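Local coordinates for protein virulence factor (Pectobacterium carotovorum, PDB 2W3Y) that acts as a virulence factor against Drosophila, carries an S-linked palmitoyl group and binds to lipid vesicles, at residues A[96-101]-A[222-227]; A[66-71]-A[254-259]; A[177-180]-A[184-187]. One frame throughout, in Å; residues are numbered along the deposited sequence.

Contact 1: A[96-101]-A[222-227]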
loop_
_atom_site.group_PDB
_atom_site.type_symbol
_atom_site.label_atom_id
_atom_site.label_comp_id
_atom_site.label_asym_id
_atom_site.label_seq_id
_atom_site.Cartn_x
_atom_site.Cartn_y
_atom_site.Cartn_z
ATOM N N GLU A 96 -4.958 0.318 13.842
ATOM C CA GLU A 96 -4.777 1.200 15.022
ATOM C C GLU A 96 -3.792 2.349 14.735
ATOM O O GLU A 96 -4.045 3.510 15.086
ATOM C CB GLU A 96 -4.313 0.372 16.236
ATOM C CG GLU A 96 -4.002 1.162 17.549
ATOM C CD GLU A 96 -5.242 1.520 18.374
ATOM O OE1 GLU A 96 -6.389 1.321 17.884
ATOM O OE2 GLU A 96 -5.068 1.997 19.525
ATOM N N VAL A 97 -2.692 2.022 14.063
ATOM C CA VAL A 97 -1.622 2.992 13.770
ATOM C C VAL A 97 -2.051 3.974 12.664
ATOM O O VAL A 97 -1.807 5.187 12.772
ATOM C CB VAL A 97 -0.281 2.262 13.441
ATOM C CG1 VAL A 97 0.753 3.212 12.833
ATOM C CG2 VAL A 97 0.300 1.559 14.705
ATOM N N SER A 98 -2.699 3.456 11.610
ATOM C CA SER A 98 -3.260 4.303 10.555
ATOM C C SER A 98 -4.360 5.273 11.047
ATOM O O SER A 98 -4.441 6.396 10.574
ATOM C CB SER A 98 -3.784 3.442 9.388
ATOM O OG SER A 98 -2.763 2.582 8.892
ATOM N N ASN A 99 -5.201 4.833 11.984
ATOM C CA ASN A 99 -6.239 5.692 12.584
ATOM C C ASN A 99 -5.657 6.876 13.379
ATOM O O ASN A 99 -6.381 7.781 13.770
ATOM C CB ASN A 99 -7.167 4.874 13.492
ATOM C CG ASN A 99 -8.177 4.032 12.709
ATOM O OD1 ASN A 99 -8.516 4.330 11.556
ATOM N ND2 ASN A 99 -8.680 2.986 13.351
ATOM N N GLN A 100 -4.349 6.856 13.604
ATOM C CA GLN A 100 -3.646 7.965 14.232
ATOM C C GLN A 100 -3.087 8.928 13.186
ATOM O O GLN A 100 -3.178 10.152 13.361
ATOM C CB GLN A 100 -2.549 7.453 15.163
ATOM C CG GLN A 100 -3.067 6.670 16.358
ATOM C CD GLN A 100 -4.015 7.478 17.241
ATOM O OE1 GLN A 100 -5.165 7.090 17.446
ATOM N NE2 GLN A 100 -3.534 8.604 17.767
ATOM N N LEU A 101 -2.559 8.376 12.085
ATOM C CA LEU A 101 -2.010 9.162 10.968
ATOM C C LEU A 101 -3.059 9.932 10.160
ATOM O O LEU A 101 -2.837 11.088 9.783
ATOM C CB LEU A 101 -1.202 8.252 9.995
ATOM C CG LEU A 101 0.091 7.625 10.521
ATOM C CD1 LEU A 101 0.681 6.589 9.550
ATOM C CD2 LEU A 101 1.143 8.677 10.911
ATOM N N ASP A 222 -10.057 -6.177 4.522
ATOM C CA ASP A 222 -10.258 -5.052 5.443
ATOM C C ASP A 222 -9.460 -3.851 4.948
ATOM O O ASP A 222 -8.308 -4.008 4.535
ATOM C CB ASP A 222 -9.749 -5.411 6.830
ATOM C CG ASP A 222 -10.516 -6.542 7.462
ATOM O OD1 ASP A 222 -11.765 -6.489 7.478
ATOM O OD2 ASP A 222 -9.850 -7.484 7.958
ATOM N N THR A 223 -10.063 -2.666 4.983
ATOM C CA THR A 223 -9.452 -1.478 4.390
ATOM C C THR A 223 -9.372 -0.293 5.347
ATOM O O THR A 223 -10.271 -0.071 6.174
ATOM C CB THR A 223 -10.152 -1.036 3.044
ATOM O OG1 THR A 223 -11.429 -0.439 3.303
ATOM C CG2 THR A 223 -10.342 -2.210 2.073
ATOM N N VAL A 224 -8.294 0.471 5.215
ATOM C CA VAL A 224 -8.105 1.750 5.913
ATOM C C VAL A 224 -7.224 2.630 5.015
ATOM O O VAL A 224 -6.371 2.128 4.272
ATOM C CB VAL A 224 -7.534 1.589 7.357
ATOM C CG1 VAL A 224 -6.049 1.281 7.353
ATOM C CG2 VAL A 224 -7.832 2.839 8.221
ATOM N N GLY A 225 -7.474 3.931 5.050
ATOM C CA GLY A 225 -6.742 4.850 4.195
ATOM C C GLY A 225 -7.309 6.249 4.131
ATOM O O GLY A 225 -8.342 6.551 4.733
ATOM N N GLY A 226 -6.622 7.111 3.385
ATOM C CA GLY A 226 -7.086 8.469 3.179
ATOM C C GLY A 226 -6.344 9.126 2.045
ATOM O O GLY A 226 -5.411 8.553 1.488
ATOM N N THR A 227 -6.779 10.333 1.711
ATOM C CA THR A 227 -6.169 11.155 0.668
ATOM C C THR A 227 -5.241 12.157 1.355
ATOM O O THR A 227 -5.648 12.816 2.308
ATOM C CB THR A 227 -7.263 11.913 -0.105
ATOM O OG1 THR A 227 -8.184 10.976 -0.687
ATOM C CG2 THR A 227 -6.677 12.802 -1.217
#
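V224 projects from strand 222-227 toward helix 96-101 and makes the whole contact through its two methyls. Its CB carries CG1 into the position between the backbone N and the carbonyl carbon (chi1 76°), which sets CG2 anti to the N; the isopropyl group thus straddles the helix surface, with one branch on each of two consecutive residues. CG1 comes up to the side chain of S98 and touches both of its atoms, 3.7 Å from S98 CB and 3.9 Å from S98 OG. CG2 meets the amide of N99, where N99 OD1 lies 3.7 Å away; the two side chains cross at a slant, and the touch is van der Waals in kind, since a methyl offers the oxygen no hydrogen-bond donor.

The S98 hydroxyl, beside its own backbone N (chi1 -55°), has its polar partner one turn earlier in W94 O, so its polarity is satisfied in a buried place. The nearest CA atoms, S98 CA and V224 CA, are 7.2 Å apart, consistent with the small serine side chain at this point. F191 and I193 of strand 185-198 also touch S98, and the backbone of strand 214-228 is hydrogen-bonded on both flanks, V224 to I193 and G225 to I110 of strand 109-121. This is helix-on-sheet packing in the mixed-sheet Evf fold, described as new: helix 91-105 lies against strand 214-228.

Contact 2: A[66-71]-A[254-259]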
loop_
_atom_site.group_PDB
_atom_site.type_symbol
_atom_site.label_atom_id
_atom_site.label_comp_id
_atom_site.label_asym_id
_atom_site.label_seq_id
_atom_site.Cartn_x
_atom_site.Cartn_y
_atom_site.Cartn_z
ATOM N N LEU A 66 6.876 11.411 -0.297
ATOM C CA LEU A 66 6.118 11.572 0.950
ATOM C C LEU A 66 5.332 10.317 1.361
ATOM O O LEU A 66 5.368 9.902 2.526
ATOM C CB LEU A 66 5.164 12.757 0.839
ATOM C CG LEU A 66 5.781 14.160 0.858
ATOM C CD1 LEU A 66 4.707 15.211 0.508
ATOM C CD2 LEU A 66 6.440 14.470 2.213
ATOM N N MET A 67 4.625 9.721 0.404
ATOM C CA MET A 67 3.787 8.561 0.712
ATOM C C MET A 67 4.620 7.327 1.099
ATOM O O MET A 67 4.246 6.605 2.035
ATOM C CB MET A 67 2.816 8.262 -0.439
ATOM C CG MET A 67 1.635 9.244 -0.577
ATOM S SD MET A 67 0.549 9.482 0.869
ATOM C CE MET A 67 1.319 10.796 1.794
ATOM N N GLU A 68 5.747 7.094 0.403
ATOM C CA GLU A 68 6.653 5.979 0.764
ATOM C C GLU A 68 7.206 6.151 2.195
ATOM O O GLU A 68 7.386 5.173 2.938
ATOM C CB GLU A 68 7.790 5.801 -0.251
ATOM C CG GLU A 68 7.308 5.394 -1.662
ATOM C CD GLU A 68 8.380 4.741 -2.550
ATOM O OE1 GLU A 68 9.561 4.591 -2.136
ATOM O OE2 GLU A 68 8.023 4.343 -3.690
ATOM N N ARG A 69 7.448 7.401 2.576
ATOM C CA ARG A 69 7.909 7.720 3.922
ATOM C C ARG A 69 6.828 7.471 4.977
ATOM O O ARG A 69 7.131 6.939 6.049
ATOM C CB ARG A 69 8.410 9.164 3.996
ATOM C CG ARG A 69 9.723 9.381 3.224
ATOM C CD ARG A 69 10.180 10.830 3.321
ATOM N NE ARG A 69 10.875 11.050 4.590
ATOM C CZ ARG A 69 11.290 12.228 5.052
ATOM N NH1 ARG A 69 11.082 13.345 4.357
ATOM N NH2 ARG A 69 11.919 12.284 6.222
ATOM N N PHE A 70 5.589 7.856 4.664
ATOM C CA PHE A 70 4.425 7.567 5.519
ATOM C C PHE A 70 4.187 6.056 5.681
ATOM O O PHE A 70 3.919 5.574 6.790
ATOM C CB PHE A 70 3.166 8.265 4.995
ATOM C CG PHE A 70 2.945 9.662 5.562
ATOM C CD1 PHE A 70 2.678 9.849 6.920
ATOM C CD2 PHE A 70 2.981 10.781 4.722
ATOM C CE1 PHE A 70 2.463 11.130 7.439
ATOM C CE2 PHE A 70 2.773 12.072 5.219
ATOM C CZ PHE A 70 2.516 12.254 6.577
ATOM N N VAL A 71 4.310 5.312 4.580
ATOM C CA VAL A 71 4.191 3.846 4.631
ATOM C C VAL A 71 5.251 3.221 5.546
ATOM O O VAL A 71 4.909 2.376 6.395
ATOM C CB VAL A 71 4.172 3.187 3.177
ATOM C CG1 VAL A 71 4.248 1.644 3.258
ATOM C CG2 VAL A 71 2.923 3.623 2.414
ATOM N N ALA A 254 13.869 2.430 4.335
ATOM C CA ALA A 254 13.227 2.565 3.024
ATOM C C ALA A 254 12.455 1.304 2.597
ATOM O O ALA A 254 13.016 0.204 2.544
ATOM C CB ALA A 254 14.264 2.958 1.957
ATOM N N ILE A 255 11.174 1.475 2.279
ATOM C CA ILE A 255 10.378 0.368 1.720
ATOM C C ILE A 255 10.878 -0.083 0.347
ATOM O O ILE A 255 10.678 -1.239 -0.031
ATOM C CB ILE A 255 8.835 0.619 1.716
ATOM C CG1 ILE A 255 8.435 1.749 0.745
ATOM C CG2 ILE A 255 8.318 0.855 3.149
ATOM C CD1 ILE A 255 6.937 1.862 0.481
ATOM N N ASP A 256 11.557 0.804 -0.383
ATOM C CA ASP A 256 12.147 0.402 -1.678
ATOM C C ASP A 256 13.331 -0.580 -1.582
ATOM O O ASP A 256 13.766 -1.139 -2.602
ATOM C CB ASP A 256 12.429 1.614 -2.598
ATOM C CG ASP A 256 13.617 2.473 -2.140
ATOM O OD1 ASP A 256 14.329 2.091 -1.197
ATOM O OD2 ASP A 256 13.833 3.549 -2.758
ATOM N N ASP A 257 13.839 -0.800 -0.364
ATOM C CA ASP A 257 14.801 -1.877 -0.098
ATOM C C ASP A 257 14.168 -3.244 0.259
ATOM O O ASP A 257 14.886 -4.248 0.341
ATOM C CB ASP A 257 15.810 -1.499 1.003
ATOM C CG ASP A 257 16.718 -0.341 0.612
ATOM O OD1 ASP A 257 17.078 -0.209 -0.587
ATOM O OD2 ASP A 257 17.084 0.442 1.520
ATOM N N ALA A 258 12.848 -3.295 0.468
ATOM C CA ALA A 258 12.188 -4.573 0.795
ATOM C C ALA A 258 12.099 -5.541 -0.402
ATOM O O ALA A 258 11.944 -5.127 -1.550
ATOM C CB ALA A 258 10.791 -4.320 1.389
ATOM N N ASP A 259 12.185 -6.834 -0.109
ATOM C CA ASP A 259 12.028 -7.883 -1.108
ATOM C C ASP A 259 10.628 -7.881 -1.752
ATOM O O ASP A 259 10.480 -8.294 -2.903
ATOM C CB ASP A 259 12.343 -9.262 -0.492
ATOM C CG ASP A 259 13.710 -9.307 0.184
ATOM O OD1 ASP A 259 14.667 -9.753 -0.484
ATOM O OD2 ASP A 259 13.833 -8.877 1.366
HETATM O O HOH W 1 10.204 4.339 2.570
HETATM O O HOH W 2 11.350 3.959 0.090
HETATM O O HOH W 3 11.796 4.756 -4.064
#
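I255 points its CD1 methyl at helix 66-71, landing between E68 and V71, residues one turn apart. This is packing of a short 3-10 turn, 255-257, against the side of a long helix. I255 CD1 sits 3.9 Å from V71 CG1 and 4.1 Å from E68 CB, and the V71 and I255 side chains cross at about a right angle. With CG1 of I255 between its backbone N and carbonyl carbon (chi1 67°) and the chain then extended, CD1 reaches the helix surface.

Beside this apolar patch the polar atoms meet through water. One water gives a hydrogen to E68 O and accepts from I255 N; a second joins D256 N to E68 OE1. A third donates to both acids, 3.0 Å from E68 OE1 and 2.7 Å from D256 OD2. The two carboxylates stand nearly perpendicular, their planes 87° apart, with E68 OE1 4.4 Å from D256 OD2; the like charges are close, and the water that donates to both probably eases the repulsion.

Farther out, Y44 of strand 40-49 touches both V71 and I255. The other oxygen of E68, OE2, is hydrogen-bonded to T46 OG1 and Y261 OH, two bonds that would hold the carboxylate's rotation.

Contact 3: A[177-180]-A[184-187]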
loop_
_atom_site.group_PDB
_atom_site.type_symbol
_atom_site.label_atom_id
_atom_site.label_comp_id
_atom_site.label_asym_id
_atom_site.label_seq_id
_atom_site.Cartn_x
_atom_site.Cartn_y
_atom_site.Cartn_z
ATOM N N LEU A 177 -3.636 10.331 -11.601
ATOM C CA LEU A 177 -3.642 11.451 -12.559
ATOM C C LEU A 177 -4.748 11.217 -13.558
ATOM O O LEU A 177 -4.538 10.591 -14.588
ATOM C CB LEU A 177 -2.273 11.585 -13.247
ATOM C CG LEU A 177 -1.385 12.041 -12.098
ATOM C CD1 LEU A 177 -0.248 11.080 -11.751
ATOM C CD2 LEU A 177 -1.005 13.523 -12.181
ATOM N N PHE A 178 -5.939 11.690 -13.212
ATOM C CA PHE A 178 -7.148 11.434 -13.965
ATOM C C PHE A 178 -7.830 12.762 -14.268
ATOM O O PHE A 178 -7.619 13.760 -13.562
ATOM C CB PHE A 178 -8.138 10.593 -13.132
ATOM C CG PHE A 178 -7.685 9.178 -12.854
ATOM C CD1 PHE A 178 -7.210 8.354 -13.886
ATOM C CD2 PHE A 178 -7.773 8.656 -11.568
ATOM C CE1 PHE A 178 -6.806 7.037 -13.633
ATOM C CE2 PHE A 178 -7.376 7.339 -11.303
ATOM C CZ PHE A 178 -6.886 6.534 -12.342
ATOM N N GLN A 179 -8.692 12.749 -15.277
ATOM C CA GLN A 179 -9.500 13.914 -15.647
ATOM C C GLN A 179 -10.741 14.083 -14.776
ATOM O O GLN A 179 -11.500 13.117 -14.568
ATOM C CB GLN A 179 -9.960 13.783 -17.094
ATOM C CG GLN A 179 -8.923 14.084 -18.133
ATOM C CD GLN A 179 -9.427 13.760 -19.525
ATOM O OE1 GLN A 179 -10.233 14.496 -20.092
ATOM N NE2 GLN A 179 -8.972 12.638 -20.075
ATOM N N ASP A 180 -10.963 15.300 -14.279
ATOM C CA ASP A 180 -12.278 15.672 -13.724
ATOM C C ASP A 180 -13.342 15.776 -14.835
ATOM O O ASP A 180 -13.043 15.528 -16.007
ATOM C CB ASP A 180 -12.208 16.932 -12.829
ATOM C CG ASP A 180 -11.891 18.237 -13.599
ATOM O OD1 ASP A 180 -12.171 18.358 -14.812
ATOM O OD2 ASP A 180 -11.368 19.168 -12.946
ATOM N N ASN A 184 -10.116 18.387 -17.008
ATOM C CA ASN A 184 -8.850 18.808 -16.413
ATOM C C ASN A 184 -8.251 17.751 -15.502
ATOM O O ASN A 184 -8.952 17.172 -14.654
ATOM C CB ASN A 184 -9.034 20.102 -15.632
ATOM C CG ASN A 184 -9.538 21.222 -16.503
ATOM O OD1 ASN A 184 -9.020 21.454 -17.590
ATOM N ND2 ASN A 184 -10.568 21.903 -16.042
ATOM N N VAL A 185 -6.953 17.522 -15.664
ATOM C CA VAL A 185 -6.243 16.511 -14.868
ATOM C C VAL A 185 -6.014 16.981 -13.439
ATOM O O VAL A 185 -5.562 18.112 -13.204
ATOM C CB VAL A 185 -4.895 16.113 -15.512
ATOM C CG1 VAL A 185 -4.137 15.101 -14.632
ATOM C CG2 VAL A 185 -5.121 15.518 -16.890
ATOM N N PHE A 186 -6.324 16.105 -12.484
ATOM C CA PHE A 186 -5.994 16.339 -11.095
ATOM C C PHE A 186 -5.008 15.280 -10.582
ATOM O O PHE A 186 -4.897 14.172 -11.145
ATOM C CB PHE A 186 -7.261 16.381 -10.222
ATOM C CG PHE A 186 -8.050 15.097 -10.237
ATOM C CD1 PHE A 186 -7.692 14.033 -9.407
ATOM C CD2 PHE A 186 -9.136 14.942 -11.095
ATOM C CE1 PHE A 186 -8.410 12.851 -9.422
ATOM C CE2 PHE A 186 -9.867 13.751 -11.119
ATOM C CZ PHE A 186 -9.491 12.702 -10.278
ATOM N N TYR A 187 -4.292 15.639 -9.522
ATOM C CA TYR A 187 -3.459 14.692 -8.794
ATOM C C TYR A 187 -4.081 14.368 -7.425
ATOM O O TYR A 187 -4.279 15.263 -6.590
ATOM C CB TYR A 187 -2.008 15.205 -8.703
ATOM C CG TYR A 187 -1.097 14.417 -7.792
ATOM C CD1 TYR A 187 -0.993 13.020 -7.889
ATOM C CD2 TYR A 187 -0.328 15.074 -6.828
ATOM C CE1 TYR A 187 -0.147 12.308 -7.039
ATOM C CE2 TYR A 187 0.515 14.377 -5.987
ATOM C CZ TYR A 187 0.606 12.996 -6.091
ATOM O OH TYR A 187 1.452 12.305 -5.249
HETATM O O HOH W 4 -11.832 21.804 -13.545
#
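F178 and F186 face each other as the hydrogen-bonded pair of two antiparallel strand ends, but their two bonds are unequal. F186 N gives a nearly straight bond of 2.9 Å to F178 O, whereas F178 N to F186 O is weak at 3.4 Å. F178 O also receives a CA-H...O contact from V185 CA, and it lies over one face of the F186 ring, 3.1 Å above the plane and offset toward the rim. The ring folds back across the partner strand because its CG sits between backbone N and carbonyl carbon (chi1 61°), bringing F186 CZ to 3.8 Å from F178 CB.

On the opposite face from the two phenylalanines, L177 CD2 packs on Y187 CB at 4.0 Å, and Y187 OH is hydrogen-bonded to H175 ND1.

At the turn, D180 N donates to N184 O over 2.8 Å, and N184 N returns a bond to D180 OD1, reaching it from above the carboxylate plane. The other oxygen, OD2, accepts from a water that in turn accepts from N184 ND2, between side chains lying side by side. These bonds close the tip of the beta hairpin formed by strands 166-179 and 185-198, D180 tying its carboxylate to the NH groups of N184 and, weakly, S182.

Overall arrangement
The centres of contacts 1 and 2 lie about 11 and 10 Å from the centre of the chain, that of contact 3 about 21 Å, at a hairpin tip. Contact 1 is a buried, purely van der Waals touch; contact 2 is partly buried, mixing an apolar patch with water bridges; contact 3, partly buried with exposed residues at its tip, combines direct hydrogen bonds with apolar packing and one water bridge. Helices 57-81 and 91-105, successive in the chain, serve contacts 2 and 1. Contacts 1 and 3 share the mixed sheet, where strands 185-198 and 214-228 are neighbours. In sequence the three are nested: contact 2 encloses contact 1, which encloses contact 3.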